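Local coordinates for mannitol dehydrogenase (Pseudomonas fluorescens, PDB 1LJ8), which probably catalyses the NAD-dependent interconversion of mannitol and fructose, as a long-chain mannitol 2-dehydrogenase, at residues 124-138 / 184-198. Residues are numbered along the deposited sequence; the frame is centred on the assembly and turned at random.
Sequences IRIVSLTITEGGYCI and FTVMSCDNLPHNGAV. With NAD (nicotinamide-adenine-dinucleotide), chain B.
Val127 and Val186 pair in parallel register where strand 126-129 meets strand 185-188, the outermost strand of the sheet in the Rossmann domain. The strands run nearly parallel, and five backbone hydrogen bonds join them, with donors taken in turn from the two segments, from Thr185 N to Arg125 O at one end to Cys189 N to Leu129 O at the other. At the start of the ladder, CG2 of Val127 sits squarely over the Phe184 ring, 3.4 Å from its centroid and 4° off the normal, a CH-pi contact. The ring reaches this position because its CG lies between the backbone N and the carbonyl carbon (chi1 40°). On the other face of the sheet, Ile126 CG2 packs against Met187 CB, and the bent selenomethionine chain brings its CE to Ser128 CB.

Beyond the C-terminal ends of both strands the contact becomes polar and forms part of the NAD site. Asp190 OD2 accepts from Ile131 N through its syn lone pair, while Thr132 N meets OD1 from above the carboxylate plane. Tyr136 OH donates to Asp190 OD2 over a very short 2.5 Å and receives Ser188 OG at 2.7 Å. The planes of the Tyr136 ring and the Asp190 carboxylate are turned 80° to each other, with Asp190 CG at the ring edge; Ile131 CD1 covers one ring face, and Tyr136 CE1 touches Leu192 CD1 at 3.8 Å. A phenylalanine at Tyr136 would probably leave Ser188 OG without its acceptor and the Asp190 carboxylate less firmly fixed beside the cofactor.

Glu133, bent at chi2, lies alongside Asn191, whose ND2 donates to Glu133 OE2 at 3.3 Å; Lys295 holds the amide oxygen. The nicotinamide ribose of NAD is gripped from both segments: NAD O3D donates to Glu133 OE1, while NAD O2D donates to Asp190 OD1 and accepts from Asn191 N at 2.9 Å.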
ATOM      1  N   ILE A 124      22.378  -9.576  -4.045  1.00 15.77           N
ATOM      2  CA  ILE A 124      21.059  -8.916  -4.086  1.00 14.55           C
ATOM      3  C   ILE A 124      20.602  -8.951  -5.535  1.00 14.29           C
ATOM      4  O   ILE A 124      21.163  -8.288  -6.414  1.00 15.85           O
ATOM      5  CB  ILE A 124      21.131  -7.456  -3.574  1.00 14.12           C
ATOM      6  CG1 ILE A 124      21.564  -7.483  -2.102  1.00 14.03           C
ATOM      7  CG2 ILE A 124      19.779  -6.724  -3.791  1.00 13.68           C
ATOM      8  CD1 ILE A 124      20.558  -8.223  -1.191  1.00 15.66           C
ATOM      9  N   ARG A 125      19.537  -9.711  -5.759  1.00 14.45           N
ATOM     10  CA  ARG A 125      19.019  -9.943  -7.124  1.00 15.00           C
ATOM     11  C   ARG A 125      17.645  -9.357  -7.392  1.00 13.89           C
ATOM     12  O   ARG A 125      17.208  -9.314  -8.549  1.00 12.88           O
ATOM     13  CB  ARG A 125      19.006 -11.464  -7.421  1.00 16.22           C
ATOM     14  CG  ARG A 125      20.420 -12.084  -7.616  1.00 18.20           C
ATOM     15  CD  ARG A 125      20.439 -13.566  -7.184  1.00 22.30           C
ATOM     16  NE  ARG A 125      20.551 -13.644  -5.735  1.00 25.99           N
ATOM     17  CZ  ARG A 125      20.337 -14.722  -4.975  1.00 28.28           C
ATOM     18  NH1 ARG A 125      19.962 -15.875  -5.512  1.00 29.90           N
ATOM     19  NH2 ARG A 125      20.552 -14.643  -3.664  1.00 30.07           N
ATOM     20  N   ILE A 126      16.983  -8.919  -6.322  1.00 13.13           N
ATOM     21  CA  ILE A 126      15.669  -8.267  -6.452  1.00 11.91           C
ATOM     22  C   ILE A 126      15.657  -7.105  -5.466  1.00 11.02           C
ATOM     23  O   ILE A 126      16.098  -7.277  -4.303  1.00 11.56           O
ATOM     24  CB  ILE A 126      14.504  -9.220  -6.020  1.00 10.67           C
ATOM     25  CG1 ILE A 126      14.323 -10.348  -7.049  1.00 11.70           C
ATOM     26  CG2 ILE A 126      13.175  -8.410  -5.925  1.00 12.35           C
ATOM     27  CD1 ILE A 126      13.493 -11.521  -6.465  1.00 11.30           C
ATOM     28  N   VAL A 127      15.216  -5.934  -5.930  1.00 12.20           N
ATOM     29  CA  VAL A 127      14.987  -4.763  -5.047  1.00 11.25           C
ATOM     30  C   VAL A 127      13.439  -4.636  -5.083  1.00 11.01           C
ATOM     31  O   VAL A 127      12.851  -4.337  -6.133  1.00 11.77           O
ATOM     32  CB  VAL A 127      15.632  -3.450  -5.586  1.00 11.02           C
ATOM     33  CG1 VAL A 127      15.219  -2.237  -4.663  1.00 11.75           C
ATOM     34  CG2 VAL A 127      17.169  -3.603  -5.527  1.00 13.49           C
ATOM     35  N   SER A 128      12.794  -4.912  -3.949  1.00 11.38           N
ATOM     36  CA  SER A 128      11.353  -4.829  -3.862  1.00 11.72           C
ATOM     37  C   SER A 128      10.928  -3.546  -3.159  1.00 11.61           C
ATOM     38  O   SER A 128      11.696  -2.935  -2.390  1.00 11.85           O
ATOM     39  CB  SER A 128      10.787  -6.061  -3.160  1.00 12.99           C
ATOM     40  OG  SER A 128      11.448  -6.273  -1.926  1.00 12.13           O
ATOM     41  N   LEU A 129       9.677  -3.152  -3.410  1.00 11.74           N
ATOM     42  CA  LEU A 129       9.166  -1.904  -2.878  1.00 10.05           C
ATOM     43  C   LEU A 129       7.799  -1.898  -2.207  1.00 11.28           C
ATOM     44  O   LEU A 129       6.850  -2.487  -2.737  1.00 12.12           O
ATOM     45  CB  LEU A 129       9.035  -0.861  -4.038  1.00 11.18           C
ATOM     46  CG  LEU A 129      10.181  -0.673  -5.077  1.00 12.23           C
ATOM     47  CD1 LEU A 129       9.715   0.225  -6.270  1.00 12.51           C
ATOM     48  CD2 LEU A 129      11.407  -0.055  -4.343  1.00 13.11           C
ATOM     49  N   THR A 130       7.709  -1.270  -1.024  1.00  9.97           N
ATOM     50  CA  THR A 130       6.375  -0.876  -0.520  1.00 10.41           C
ATOM     51  C   THR A 130       6.682   0.575  -0.064  1.00 11.76           C
ATOM     52  O   THR A 130       6.931   0.851   1.112  1.00 14.66           O
ATOM     53  CB  THR A 130       5.766  -1.702   0.630  1.00 11.09           C
ATOM     54  OG1 THR A 130       6.692  -1.841   1.694  1.00 11.57           O
ATOM     55  CG2 THR A 130       5.356  -3.111   0.110  1.00 12.40           C
ATOM     56  N   ILE A 131       6.729   1.478  -1.040  1.00 11.84           N
ATOM     57  CA  ILE A 131       7.068   2.904  -0.774  1.00 13.05           C
ATOM     58  C   ILE A 131       5.834   3.811  -0.770  1.00 13.59           C
ATOM     59  O   ILE A 131       5.955   5.043  -0.758  1.00 13.37           O
ATOM     60  CB  ILE A 131       8.060   3.452  -1.836  1.00 13.58           C
ATOM     61  CG1 ILE A 131       7.472   3.332  -3.269  1.00 14.34           C
ATOM     62  CG2 ILE A 131       9.364   2.644  -1.762  1.00 13.28           C
ATOM     63  CD1 ILE A 131       8.367   4.051  -4.359  1.00 13.43           C
ATOM     64  N   THR A 132       4.666   3.167  -0.733  1.00 13.33           N
ATOM     65  CA  THR A 132       3.326   3.792  -0.729  1.00 13.97           C
ATOM     66  C   THR A 132       2.844   4.293  -2.078  1.00 14.84           C
ATOM     67  O   THR A 132       3.623   4.507  -3.015  1.00 13.94           O
ATOM     68  CB  THR A 132       3.124   4.937   0.362  1.00 13.80           C
ATOM     69  OG1 THR A 132       3.697   6.186  -0.094  1.00 13.37           O
ATOM     70  CG2 THR A 132       3.692   4.485   1.731  1.00 14.92           C
ATOM     71  N   GLU A 133       1.524   4.507  -2.147  1.00 13.42           N
ATOM     72  CA  GLU A 133       0.843   4.905  -3.371  1.00 13.72           C
ATOM     73  C   GLU A 133       1.376   6.164  -4.048  1.00 16.44           C
ATOM     74  O   GLU A 133       1.371   6.235  -5.298  1.00 18.68           O
ATOM     75  CB  GLU A 133      -0.668   5.085  -3.113  1.00 12.19           C
ATOM     76  CG  GLU A 133      -1.447   3.768  -2.801  1.00 12.61           C
ATOM     77  CD  GLU A 133      -1.348   3.237  -1.383  1.00 14.78           C
ATOM     78  OE1 GLU A 133      -0.601   3.778  -0.534  1.00 13.72           O
ATOM     79  OE2 GLU A 133      -2.048   2.227  -1.092  1.00 13.08           O
ATOM     80  N   GLY A 134       1.834   7.113  -3.251  1.00 15.27           N
ATOM     81  CA  GLY A 134       2.337   8.343  -3.843  1.00 16.94           C
ATOM     82  C   GLY A 134       3.862   8.366  -3.972  1.00 19.31           C
ATOM     83  O   GLY A 134       4.409   9.402  -4.391  1.00 21.63           O
ATOM     84  N   GLY A 135       4.555   7.260  -3.659  1.00 17.06           N
ATOM     85  CA  GLY A 135       6.027   7.288  -3.739  1.00 16.83           C
ATOM     86  C   GLY A 135       6.657   7.251  -5.128  1.00 15.26           C
ATOM     87  O   GLY A 135       7.866   7.428  -5.266  1.00 15.83           O
ATOM     88  N   TYR A 136       5.856   7.077  -6.178  1.00 14.53           N
ATOM     89  CA  TYR A 136       6.420   6.926  -7.520  1.00 14.62           C
ATOM     90  C   TYR A 136       6.555   8.204  -8.347  1.00 15.84           C
ATOM     91  O   TYR A 136       7.144   8.192  -9.438  1.00 14.87           O
ATOM     92  CB  TYR A 136       5.619   5.872  -8.295  1.00 14.14           C
ATOM     93  CG  TYR A 136       5.674   4.497  -7.626  1.00 12.84           C
ATOM     94  CD1 TYR A 136       4.932   4.219  -6.470  1.00 13.85           C
ATOM     95  CD2 TYR A 136       6.541   3.523  -8.116  1.00 13.11           C
ATOM     96  CE1 TYR A 136       5.061   2.985  -5.820  1.00 13.96           C
ATOM     97  CE2 TYR A 136       6.705   2.261  -7.471  1.00 12.38           C
ATOM     98  CZ  TYR A 136       5.955   2.012  -6.324  1.00 12.50           C
ATOM     99  OH  TYR A 136       6.111   0.800  -5.690  1.00 11.75           O
ATOM    100  N   CYS A 137       5.975   9.274  -7.830  1.00 16.14           N
ATOM    101  CA  CYS A 137       6.094  10.579  -8.440  1.00 18.44           C
ATOM    102  C   CYS A 137       5.640  10.699  -9.882  1.00 18.84           C
ATOM    103  O   CYS A 137       6.318  11.376 -10.676  1.00 19.80           O
ATOM    104  CB  CYS A 137       7.555  11.047  -8.335  1.00 18.48           C
ATOM    105  SG  CYS A 137       8.157  11.040  -6.599  1.00 23.32           S
ATOM    106  N   ILE A 138       4.556  10.016 -10.254  1.00 18.67           N
ATOM    107  CA  ILE A 138       4.023  10.189 -11.616  1.00 20.12           C
ATOM    108  C   ILE A 138       2.700  10.922 -11.410  1.00 20.86           C
ATOM    109  O   ILE A 138       1.892  10.518 -10.556  1.00 20.33           O
ATOM    110  CB  ILE A 138       3.693   8.847 -12.335  1.00 20.84           C
ATOM    111  CG1 ILE A 138       4.980   8.080 -12.640  1.00 23.57           C
ATOM    112  CG2 ILE A 138       2.854   9.144 -13.647  1.00 20.53           C
ATOM    113  CD1 ILE A 138       5.804   8.698 -13.696  1.00 22.71           C
ATOM    114  N   PHE A 184      19.463  -6.023 -11.109  1.00 14.82           N
ATOM    115  CA  PHE A 184      18.480  -6.728 -10.271  1.00 13.35           C
ATOM    116  C   PHE A 184      17.088  -6.417 -10.888  1.00 12.86           C
ATOM    117  O   PHE A 184      16.972  -5.570 -11.758  1.00 11.93           O
ATOM    118  CB  PHE A 184      18.512  -6.218  -8.822  1.00 12.37           C
ATOM    119  CG  PHE A 184      18.681  -4.719  -8.692  1.00 12.23           C
ATOM    120  CD1 PHE A 184      17.672  -3.832  -9.089  1.00 12.81           C
ATOM    121  CD2 PHE A 184      19.845  -4.209  -8.096  1.00 14.49           C
ATOM    122  CE1 PHE A 184      17.797  -2.460  -8.892  1.00 13.82           C
ATOM    123  CE2 PHE A 184      19.989  -2.837  -7.897  1.00 14.27           C
ATOM    124  CZ  PHE A 184      18.965  -1.970  -8.290  1.00 12.63           C
ATOM    125  N   THR A 185      16.056  -7.152 -10.484  1.00 12.20           N
ATOM    126  CA  THR A 185      14.686  -6.884 -10.901  1.00 11.76           C
ATOM    127  C   THR A 185      14.164  -5.878  -9.861  1.00 11.01           C
ATOM    128  O   THR A 185      14.564  -5.929  -8.681  1.00 12.49           O
ATOM    129  CB  THR A 185      13.813  -8.171 -10.766  1.00 11.27           C
ATOM    130  OG1 THR A 185      14.294  -9.174 -11.667  1.00 13.03           O
ATOM    131  CG2 THR A 185      12.341  -7.881 -11.060  1.00 11.78           C
ATOM    132  N   VAL A 186      13.321  -4.951 -10.279  1.00 11.32           N
ATOM    133  CA  VAL A 186      12.680  -4.018  -9.339  1.00 12.46           C
ATOM    134  C   VAL A 186      11.224  -4.499  -9.271  1.00 13.04           C
ATOM    135  O   VAL A 186      10.488  -4.498 -10.273  1.00 12.99           O
ATOM    136  CB  VAL A 186      12.727  -2.565  -9.782  1.00 11.82           C
ATOM    137  CG1 VAL A 186      12.128  -1.675  -8.643  1.00 12.75           C
ATOM    138  CG2 VAL A 186      14.185  -2.133  -9.955  1.00 14.14           C
HETATM  139  N   MSE A 187      10.839  -4.915  -8.068  1.00 11.59           N
HETATM  140  CA  MSE A 187       9.536  -5.537  -7.824  1.00 10.76           C
HETATM  141  C   MSE A 187       8.618  -4.705  -6.948  1.00 11.40           C
HETATM  142  O   MSE A 187       8.702  -4.773  -5.726  1.00 11.36           O
HETATM  143  CB  MSE A 187       9.818  -6.929  -7.183  1.00 11.09           C
HETATM  144  CG  MSE A 187       8.608  -7.862  -7.130  1.00 12.80           C
HETATM  145 SE   MSE A 187       8.997  -9.553  -6.236  1.00 19.57          SE
HETATM  146  CE  MSE A 187       9.076  -8.992  -4.354  1.00 14.46           C
ATOM    147  N   SER A 188       7.684  -3.970  -7.560  1.00 10.20           N
ATOM    148  CA  SER A 188       6.757  -3.121  -6.788  1.00 10.49           C
ATOM    149  C   SER A 188       5.679  -3.969  -6.116  1.00 12.30           C
ATOM    150  O   SER A 188       5.085  -4.836  -6.752  1.00 12.97           O
ATOM    151  CB  SER A 188       6.019  -2.136  -7.717  1.00  9.79           C
ATOM    152  OG  SER A 188       5.080  -1.387  -6.928  1.00 11.86           O
ATOM    153  N   CYS A 189       5.439  -3.702  -4.842  1.00 11.94           N
ATOM    154  CA  CYS A 189       4.371  -4.396  -4.107  1.00 11.80           C
ATOM    155  C   CYS A 189       3.414  -3.334  -3.564  1.00 12.06           C
ATOM    156  O   CYS A 189       2.777  -3.522  -2.517  1.00 12.70           O
ATOM    157  CB  CYS A 189       4.958  -5.232  -2.954  1.00 10.06           C
ATOM    158  SG  CYS A 189       6.008  -6.549  -3.576  1.00 12.70           S
ATOM    159  N   ASP A 190       3.303  -2.208  -4.272  1.00 11.19           N
ATOM    160  CA  ASP A 190       2.358  -1.163  -3.867  1.00 11.49           C
ATOM    161  C   ASP A 190       1.031  -1.231  -4.629  1.00 11.62           C
ATOM    162  O   ASP A 190       0.940  -1.837  -5.696  1.00 11.62           O
ATOM    163  CB  ASP A 190       2.985   0.238  -4.063  1.00 10.93           C
ATOM    164  CG  ASP A 190       4.051   0.548  -2.992  1.00 10.16           C
ATOM    165  OD1 ASP A 190       3.637   0.626  -1.802  1.00 11.44           O
ATOM    166  OD2 ASP A 190       5.268   0.743  -3.349  1.00 12.44           O
ATOM    167  N   ASN A 191       0.022  -0.568  -4.073  1.00 12.16           N
ATOM    168  CA  ASN A 191      -1.314  -0.562  -4.655  1.00 11.97           C
ATOM    169  C   ASN A 191      -1.463   0.440  -5.791  1.00 12.72           C
ATOM    170  O   ASN A 191      -2.028   1.514  -5.582  1.00 12.60           O
ATOM    171  CB  ASN A 191      -2.316  -0.198  -3.561  1.00 13.06           C
ATOM    172  CG  ASN A 191      -2.510  -1.301  -2.549  1.00 11.97           C
ATOM    173  OD1 ASN A 191      -2.387  -2.499  -2.863  1.00 13.73           O
ATOM    174  ND2 ASN A 191      -2.923  -0.911  -1.345  1.00 13.41           N
ATOM    175  N   LEU A 192      -1.006   0.077  -6.979  1.00 12.81           N
ATOM    176  CA  LEU A 192      -1.153   0.937  -8.163  1.00 14.11           C
ATOM    177  C   LEU A 192      -1.717  -0.038  -9.181  1.00 14.65           C
ATOM    178  O   LEU A 192      -1.296  -1.186  -9.223  1.00 14.01           O
ATOM    179  CB  LEU A 192       0.203   1.469  -8.678  1.00 15.15           C
ATOM    180  CG  LEU A 192       0.684   2.698  -7.877  1.00 16.57           C
ATOM    181  CD1 LEU A 192       1.413   2.232  -6.597  1.00 19.74           C
ATOM    182  CD2 LEU A 192       1.660   3.535  -8.755  1.00 19.20           C
ATOM    183  N   PRO A 193      -2.636   0.416 -10.032  1.00 15.40           N
ATOM    184  CA  PRO A 193      -3.209  -0.504 -11.025  1.00 15.69           C
ATOM    185  C   PRO A 193      -2.172  -1.320 -11.837  1.00 15.65           C
ATOM    186  O   PRO A 193      -2.309  -2.545 -12.023  1.00 16.74           O
ATOM    187  CB  PRO A 193      -4.036   0.440 -11.889  1.00 15.17           C
ATOM    188  CG  PRO A 193      -4.570   1.428 -10.893  1.00 16.58           C
ATOM    189  CD  PRO A 193      -3.364   1.703 -10.005  1.00 14.86           C
ATOM    190  N   HIS A 194      -1.178  -0.634 -12.392  1.00 14.17           N
ATOM    191  CA  HIS A 194      -0.128  -1.311 -13.139  1.00 13.30           C
ATOM    192  C   HIS A 194       1.161  -0.931 -12.380  1.00 13.23           C
ATOM    193  O   HIS A 194       1.959  -0.129 -12.863  1.00 13.40           O
ATOM    194  CB  HIS A 194      -0.037  -0.774 -14.585  1.00 15.75           C
ATOM    195  CG  HIS A 194      -1.282  -0.999 -15.403  1.00 18.84           C
ATOM    196  ND1 HIS A 194      -1.423  -0.500 -16.686  1.00 19.65           N
ATOM    197  CD2 HIS A 194      -2.468  -1.586 -15.092  1.00 18.42           C
ATOM    198  CE1 HIS A 194      -2.652  -0.754 -17.121  1.00 21.64           C
ATOM    199  NE2 HIS A 194      -3.307  -1.410 -16.175  1.00 16.82           N
ATOM    200  N   ASN A 195       1.373  -1.531 -11.213  1.00 13.61           N
ATOM    201  CA  ASN A 195       2.532  -1.134 -10.402  1.00 13.82           C
ATOM    202  C   ASN A 195       3.900  -1.334 -11.043  1.00 13.71           C
ATOM    203  O   ASN A 195       4.791  -0.472 -10.873  1.00 14.41           O
ATOM    204  CB  ASN A 195       2.463  -1.755  -9.011  1.00 13.51           C
ATOM    205  CG  ASN A 195       2.147  -3.238  -9.024  1.00 15.59           C
ATOM    206  OD1 ASN A 195       2.444  -3.967  -9.978  1.00 14.72           O
ATOM    207  ND2 ASN A 195       1.547  -3.706  -7.924  1.00 17.23           N
ATOM    208  N   GLY A 196       4.083  -2.424 -11.786  1.00 13.32           N
ATOM    209  CA  GLY A 196       5.364  -2.598 -12.458  1.00 12.58           C
ATOM    210  C   GLY A 196       5.539  -1.545 -13.566  1.00 13.08           C
ATOM    211  O   GLY A 196       6.612  -0.963 -13.692  1.00 12.24           O
ATOM    212  N   ALA A 197       4.522  -1.330 -14.391  1.00 14.09           N
ATOM    213  CA  ALA A 197       4.651  -0.346 -15.476  1.00 14.28           C
ATOM    214  C   ALA A 197       4.932   1.058 -14.927  1.00 15.89           C
ATOM    215  O   ALA A 197       5.701   1.827 -15.549  1.00 13.84           O
ATOM    216  CB  ALA A 197       3.379  -0.309 -16.342  1.00 16.60           C
ATOM    217  N   VAL A 198       4.307   1.402 -13.795  1.00 12.54           N
ATOM    218  CA  VAL A 198       4.516   2.726 -13.184  1.00 12.65           C
ATOM    219  C   VAL A 198       5.972   2.823 -12.681  1.00 13.47           C
ATOM    220  O   VAL A 198       6.646   3.860 -12.910  1.00 12.81           O
ATOM    221  CB  VAL A 198       3.517   2.984 -12.016  1.00 13.53           C
ATOM    222  CG1 VAL A 198       3.858   4.329 -11.276  1.00 13.86           C
ATOM    223  CG2 VAL A 198       2.080   3.153 -12.588  1.00 14.06           C
TER
HETATM  224  PA  NAD B1500       3.486   1.399   6.801  1.00 13.45           P
HETATM  225  O1A NAD B1500       3.055   2.720   7.180  1.00 14.98           O
HETATM  226  O2A NAD B1500       3.629   0.279   7.775  1.00 12.44           O
HETATM  227  O5B NAD B1500       4.903   1.470   6.069  1.00 14.96           O
HETATM  228  C5B NAD B1500       5.083   2.363   4.927  1.00 16.33           C
HETATM  229  C4B NAD B1500       6.595   2.195   4.676  1.00 17.10           C
HETATM  230  O4B NAD B1500       6.920   3.021   3.482  1.00 17.37           O
HETATM  231  C3B NAD B1500       7.546   2.805   5.765  1.00 16.09           C
HETATM  232  O3B NAD B1500       8.702   1.948   5.814  1.00 16.04           O
HETATM  233  C2B NAD B1500       7.846   4.208   5.218  1.00 18.74           C
HETATM  234  O2B NAD B1500       9.045   4.767   5.741  1.00 20.22           O
HETATM  235  C1B NAD B1500       8.002   3.908   3.739  1.00 16.89           C
HETATM  236  N9A NAD B1500       7.853   5.028   2.865  1.00 16.81           N
HETATM  237  C8A NAD B1500       6.884   6.009   2.793  1.00 16.37           C
HETATM  238  N7A NAD B1500       7.091   6.850   1.805  1.00 16.65           N
HETATM  239  C5A NAD B1500       8.254   6.388   1.207  1.00 16.72           C
HETATM  240  C6A NAD B1500       8.934   6.890   0.092  1.00 15.10           C
HETATM  241  N6A NAD B1500       8.564   7.940  -0.641  1.00 17.97           N
HETATM  242  N1A NAD B1500      10.099   6.245  -0.299  1.00 15.92           N
HETATM  243  C2A NAD B1500      10.576   5.128   0.387  1.00 17.07           C
HETATM  244  N3A NAD B1500       9.906   4.599   1.483  1.00 18.60           N
HETATM  245  C4A NAD B1500       8.742   5.281   1.852  1.00 17.29           C
HETATM  246  O3  NAD B1500       2.515   0.958   5.626  1.00 12.18           O
HETATM  247  PN  NAD B1500       2.065  -0.494   5.104  1.00 12.57           P
HETATM  248  O1N NAD B1500       0.816  -0.874   5.771  1.00 13.89           O
HETATM  249  O2N NAD B1500       3.219  -1.386   5.253  1.00 13.14           O
HETATM  250  O5D NAD B1500       1.693  -0.212   3.598  1.00 11.96           O
HETATM  251  C5D NAD B1500       2.750   0.156   2.722  1.00 11.80           C
HETATM  252  C4D NAD B1500       2.223  -0.027   1.366  1.00 12.93           C
HETATM  253  O4D NAD B1500       2.024  -1.405   0.991  1.00 12.22           O
HETATM  254  C3D NAD B1500       0.889   0.707   0.978  1.00 13.01           C
HETATM  255  O3D NAD B1500       1.081   2.099   0.752  1.00 11.71           O
HETATM  256  C2D NAD B1500       0.377  -0.101  -0.198  1.00 11.01           C
HETATM  257  O2D NAD B1500       0.896   0.386  -1.428  1.00 10.34           O
HETATM  258  C1D NAD B1500       0.866  -1.536   0.120  1.00 12.25           C
HETATM  259  N1N NAD B1500      -0.156  -2.410   0.728  1.00 11.57           N
HETATM  260  C2N NAD B1500      -0.602  -2.328   2.060  1.00 10.99           C
HETATM  261  C3N NAD B1500      -1.627  -3.152   2.446  1.00 13.12           C
HETATM  262  C7N NAD B1500      -2.150  -3.049   3.891  1.00 13.05           C
HETATM  263  O7N NAD B1500      -3.202  -3.651   4.151  1.00 10.18           O
HETATM  264  N7N NAD B1500      -1.552  -2.289   4.784  1.00 10.98           N
HETATM  265  C4N NAD B1500      -2.261  -4.085   1.490  1.00 13.42           C
HETATM  266  C5N NAD B1500      -1.747  -4.153   0.160  1.00 12.27           C
HETATM  267  C6N NAD B1500      -0.677  -3.309  -0.254  1.00 10.18           C
HETATM  268  O   HOH W   1      15.921 -10.853 -10.355  1.00 13.02           O